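Local coordinates for protein metallo-beta-lactamase (Serratia marcescens, PDB 6K4X) that hydrolyses the beta-lactam ring of antibiotics with a pair of zinc ions, as a metallo-beta-lactamase, and is inhibited by 4-amino-2-sulfanylbenzoic acid, at residues G80-A83 with M84-T88; W222-Q225 with Q226-A229. One frame throughout, in Å; residues are numbered along the deposited sequence. Where two conformers were deposited one is given.

Contact 1 of 2, residues G80-A83 with M84-T88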
loop_
_atom_site.group_PDB
_atom_site.type_symbol
_atom_site.label_atom_id
_atom_site.label_comp_id
_atom_site.label_asym_id
_atom_site.label_seq_id
_atom_site.Cartn_x
_atom_site.Cartn_y
_atom_site.Cartn_z
ATOM N N GLY A 80 -3.478 -9.976 -6.048
ATOM C CA GLY A 80 -4.891 -10.194 -5.888
ATOM C C GLY A 80 -5.761 -9.150 -6.561
ATOM O O GLY A 80 -6.988 -9.264 -6.508
ATOM N N ILE A 81 -5.164 -8.095 -7.117
ATOM C CA ILE A 81 -5.946 -7.011 -7.643
ATOM C C ILE A 81 -6.831 -7.467 -8.799
ATOM O O ILE A 81 -7.987 -7.076 -8.861
ATOM C CB ILE A 81 -5.080 -5.798 -8.020
ATOM C CG1 ILE A 81 -4.550 -5.166 -6.727
ATOM C CG2 ILE A 81 -5.887 -4.816 -8.868
ATOM C CD1 ILE A 81 -3.629 -3.999 -6.931
ATOM N N SER A 82 -6.289 -8.271 -9.713
ATOM C CA SER A 82 -7.071 -8.643 -10.886
ATOM C C SER A 82 -8.354 -9.367 -10.477
ATOM O O SER A 82 -9.440 -9.101 -10.986
ATOM C CB SER A 82 -6.249 -9.483 -11.814
ATOM O OG SER A 82 -7.023 -9.910 -12.930
ATOM N N ALA A 83 -8.211 -10.314 -9.554
ATOM C CA ALA A 83 -9.345 -11.082 -9.080
ATOM C C ALA A 83 -10.346 -10.162 -8.375
ATOM O O ALA A 83 -11.564 -10.284 -8.556
ATOM C CB ALA A 83 -8.915 -12.213 -8.181
ATOM N N MET A 84 -9.852 -9.263 -7.527
ATOM C CA MET A 84 -10.732 -8.313 -6.839
ATOM C C MET A 84 -11.419 -7.384 -7.849
ATOM O O MET A 84 -12.590 -7.034 -7.676
ATOM C CB MET A 84 -9.952 -7.501 -5.811
ATOM C CG MET A 84 -9.477 -8.287 -4.582
ATOM S SD MET A 84 -10.760 -9.185 -3.704
ATOM C CE MET A 84 -12.052 -7.933 -3.651
ATOM N N GLN A 85 -10.723 -6.973 -8.903
ATOM C CA GLN A 85 -11.303 -6.108 -9.937
ATOM C C GLN A 85 -12.493 -6.828 -10.587
ATOM O O GLN A 85 -13.548 -6.265 -10.770
ATOM C CB GLN A 85 -10.228 -5.736 -10.954
ATOM C CG GLN A 85 -10.651 -4.642 -11.928
ATOM C CD GLN A 85 -11.657 -5.110 -12.951
ATOM O OE1 GLN A 85 -11.547 -6.203 -13.511
ATOM N NE2 GLN A 85 -12.651 -4.283 -13.211
ATOM N N LYS A 86 -12.324 -8.113 -10.895
ATOM C CA LYS A 86 -13.387 -8.910 -11.517
ATOM C C LYS A 86 -14.579 -9.037 -10.565
ATOM O O LYS A 86 -15.729 -8.962 -10.987
ATOM C CB LYS A 86 -12.879 -10.314 -11.850
ATOM C CG LYS A 86 -11.962 -10.397 -13.055
ATOM C CD LYS A 86 -11.483 -11.797 -13.345
ATOM C CE LYS A 86 -10.349 -12.235 -12.443
ATOM N NZ LYS A 86 -10.659 -13.471 -11.678
ATOM N N LEU A 87 -14.307 -9.290 -9.286
ATOM C CA LEU A 87 -15.380 -9.526 -8.310
ATOM C C LEU A 87 -16.172 -8.239 -8.067
ATOM O O LEU A 87 -17.354 -8.317 -7.706
ATOM C CB LEU A 87 -14.823 -10.052 -6.988
ATOM C CG LEU A 87 -14.309 -11.490 -6.992
ATOM C CD1 LEU A 87 -13.570 -11.779 -5.703
ATOM C CD2 LEU A 87 -15.443 -12.479 -7.196
ATOM N N THR A 88 -15.532 -7.072 -8.161
ATOM C CA THR A 88 -16.123 -5.813 -7.727
ATOM C C THR A 88 -16.643 -4.989 -8.905
ATOM O O THR A 88 -17.578 -4.211 -8.714
ATOM C CB THR A 88 -15.115 -4.956 -6.955
ATOM O OG1 THR A 88 -13.986 -4.689 -7.797
ATOM C CG2 THR A 88 -14.673 -5.625 -5.668
HETATM O O HOH W 1 -9.272 -7.751 -13.767
HETATM O O HOH W 2 -12.262 -12.941 -9.497
#
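Four successive i to i+4 backbone bonds join G80-A83 to M84-T88 as one unbroken run of alpha-helix: M84 N, Q85 N, K86 N and L87 N donate to the carbonyls of G80, I81, S82 and A83. The shortest runs from Q85 N to I81 O, 2.7 Å. Two waters add side-chain links between the turns. One donates both to S82 O and to Q85 OE1, the latter at 2.8 Å, so the amide oxygen of Q85 is tied back to the preceding turn. Its NE2 bonds A90 O, just past the helix end. The chain of Q85 makes this possible by leaving with CG anti to the backbone N (chi1 -169°) and bending at chi2. The second water donates to A83 O and, in the conformer given for K86, accepts from K86 NZ at 2.8 Å. In that conformer K86 bends at chi3 and chi4, which curls its end back over the preceding turn. S82 OG is bonded to G122 O. At the far end M84 O accepts twice, from T88 N and from T88 OG1 (2.7 Å), the two donors arriving from opposite faces of the carbonyl plane; OG1 also pairs with A90 N. M84 CG rests 3.3 Å from G80 O, while its bent side chain packs on A48 and A52 of helix 47-57. I81 packs on I68 and V92 of strands 65-69 and 91-95. This is a short helix packed on those two strands and on helix 47-57, in the alpha-beta/beta-alpha metallo-beta-lactamase fold, soon after the zinc-binding residues H72, H74, D76 and H77.

Contact 2 of 2, residues W222-Q225 with Q226-A229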
loop_
_atom_site.group_PDB
_atom_site.type_symbol
_atom_site.label_atom_id
_atom_site.label_comp_id
_atom_site.label_asym_id
_atom_site.label_seq_id
_atom_site.Cartn_x
_atom_site.Cartn_y
_atom_site.Cartn_z
ATOM N N TRP A 222 0.814 -5.639 14.380
ATOM C CA TRP A 222 0.291 -6.710 15.221
ATOM C C TRP A 222 0.537 -6.409 16.700
ATOM O O TRP A 222 -0.312 -6.682 17.537
ATOM C CB TRP A 222 0.848 -8.054 14.767
ATOM C CG TRP A 222 0.634 -8.198 13.296
ATOM C CD1 TRP A 222 1.597 -8.352 12.342
ATOM C CD2 TRP A 222 -0.617 -8.086 12.596
ATOM N NE1 TRP A 222 1.034 -8.339 11.095
ATOM C CE2 TRP A 222 -0.319 -8.165 11.219
ATOM C CE3 TRP A 222 -1.950 -7.904 12.992
ATOM C CZ2 TRP A 222 -1.323 -8.101 10.249
ATOM C CZ3 TRP A 222 -2.930 -7.809 12.027
ATOM C CH2 TRP A 222 -2.615 -7.909 10.670
ATOM N N THR A 223 1.676 -5.816 17.028
ATOM C CA THR A 223 1.872 -5.282 18.373
ATOM C C THR A 223 0.815 -4.221 18.701
ATOM O O THR A 223 0.260 -4.200 19.830
ATOM C CB THR A 223 3.283 -4.706 18.534
ATOM O OG1 THR A 223 4.204 -5.771 18.304
ATOM C CG2 THR A 223 3.514 -4.104 19.902
ATOM N N ARG A 224 0.541 -3.315 17.757
ATOM C CA ARG A 224 -0.458 -2.277 17.981
ATOM C C ARG A 224 -1.843 -2.890 18.181
ATOM O O ARG A 224 -2.616 -2.425 19.023
ATOM C CB ARG A 224 -0.480 -1.279 16.823
ATOM C CG ARG A 224 0.767 -0.418 16.753
ATOM C CD ARG A 224 0.704 0.512 15.550
ATOM N NE ARG A 224 1.904 1.302 15.368
ATOM C CZ ARG A 224 2.222 2.366 16.081
ATOM N NH1 ARG A 224 1.404 2.792 17.031
ATOM N NH2 ARG A 224 3.336 3.027 15.811
ATOM N N GLN A 225 -2.200 -3.881 17.376
ATOM C CA GLN A 225 -3.525 -4.473 17.498
ATOM C C GLN A 225 -3.666 -5.103 18.890
ATOM O O GLN A 225 -4.739 -5.019 19.512
ATOM C CB GLN A 225 -3.772 -5.480 16.382
ATOM C CG GLN A 225 -5.150 -6.111 16.529
ATOM C CD GLN A 225 -5.363 -7.240 15.570
ATOM O OE1 GLN A 225 -4.484 -8.083 15.359
ATOM N NE2 GLN A 225 -6.581 -7.326 15.070
ATOM N N GLN A 226 -2.624 -5.770 19.373
ATOM C CA GLN A 226 -2.641 -6.383 20.709
ATOM C C GLN A 226 -2.804 -5.278 21.767
ATOM O O GLN A 226 -3.585 -5.410 22.718
ATOM C CB GLN A 226 -1.391 -7.250 20.874
ATOM C CG GLN A 226 -1.444 -8.514 20.015
ATOM C CD GLN A 226 -0.197 -9.367 19.973
ATOM O OE1 GLN A 226 0.930 -8.886 19.860
ATOM N NE2 GLN A 226 -0.398 -10.676 20.021
ATOM N N ARG A 227 -2.090 -4.165 21.610
ATOM C CA ARG A 227 -2.244 -3.034 22.512
ATOM C C ARG A 227 -3.678 -2.498 22.481
ATOM O O ARG A 227 -4.211 -2.101 23.515
ATOM C CB ARG A 227 -1.291 -1.908 22.120
ATOM C CG ARG A 227 0.154 -2.138 22.543
ATOM C CD ARG A 227 1.050 -1.109 21.886
ATOM N NE ARG A 227 0.659 0.237 22.259
ATOM C CZ ARG A 227 0.765 1.321 21.516
ATOM N NH1 ARG A 227 1.550 1.326 20.441
ATOM N NH2 ARG A 227 0.132 2.416 21.898
ATOM N N ALA A 228 -4.298 -2.482 21.298
ATOM C CA ALA A 228 -5.633 -1.913 21.127
ATOM C C ALA A 228 -6.684 -2.694 21.921
ATOM O O ALA A 228 -7.724 -2.120 22.277
ATOM C CB ALA A 228 -6.008 -1.886 19.671
ATOM N N ALA A 229 -6.430 -3.968 22.191
ATOM C CA ALA A 229 -7.408 -4.775 22.917
ATOM C C ALA A 229 -7.751 -4.108 24.249
ATOM O O ALA A 229 -8.912 -4.165 24.672
ATOM C CB ALA A 229 -6.907 -6.170 23.131
HETATM O O HOH W 3 2.528 4.155 19.267
#
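R224 and R227, one turn apart, run side by side in the same direction, their guanidinium planes 54° apart and their NH1 atoms 3.7 Å from each other. A shared water bridges these like charges from one side, accepting from R224 NH1 at 2.8 Å and from R227 NH1 at 3.2 Å. Each arginine also has a carboxylate partner: NH2 of R224 forms a salt bridge with D238 OD2, and NH2 of R227 one with E231 OE2, which probably offsets much of the repulsion. R224 is buried, and every nitrogen of its guanidinium is bonded, with NE reaching N219 O and NH1 also reaching A235 O. Its chain is extended from CG to NE, whereas R227 turns at chi3 (59°), which brings its NH1 to within 4.2 Å of R224 CG. Backbone donors are paired in the regular i to i+4 pattern. Q226 N gives to W222 O and R227 N to T223 O, both with N-H...O angles of 161°, and A228 N gives to R224 O over 2.8 Å. The fourth step slackens: A229 N is 3.3 Å from Q225 O in a weak bond, and it also donates to Q226 O at 3.2 Å, an i to i+3 bond. In the conformer given, the Q226 chain, extended beyond CG, lies against the carbonyl of W222; its OE1 and that oxygen are both acceptors and form no bond. Q225 OE1 sits at the edge of the W222 ring, in its plane, while that ring has a cation-pi contact with R3 and an edge-to-face one with Y20. The arrangement is that of a surface alpha-helix with an i, i+3 arginine pair bridged by water, its buried member joining helix 221-231 to N219 ahead of it and to A235 and D238 in the loop after it.

Following the chain from the N terminus, contact 1 comes first, on helix 81-88, just after the histidine-rich segment that supplies ligands to both zinc ions; contact 2 follows on helix 221-231, soon after the zinc ligand H215. Each joins consecutive turns of one helix, so neither closes a loop, and the two neither nest nor cross but stand in series. The centres of contacts 1 and 2 are about 30 Å apart, and the nearest atoms of contacts 1 and 2 about 17 Å. Contact 1 belongs to a helix packed against helix 47-57 and strands 65-69 and 91-95 of the larger sheet. Contact 2 brings its helix against strand 12-15, at the edge of that sheet, and the loop preceding helix 241-260.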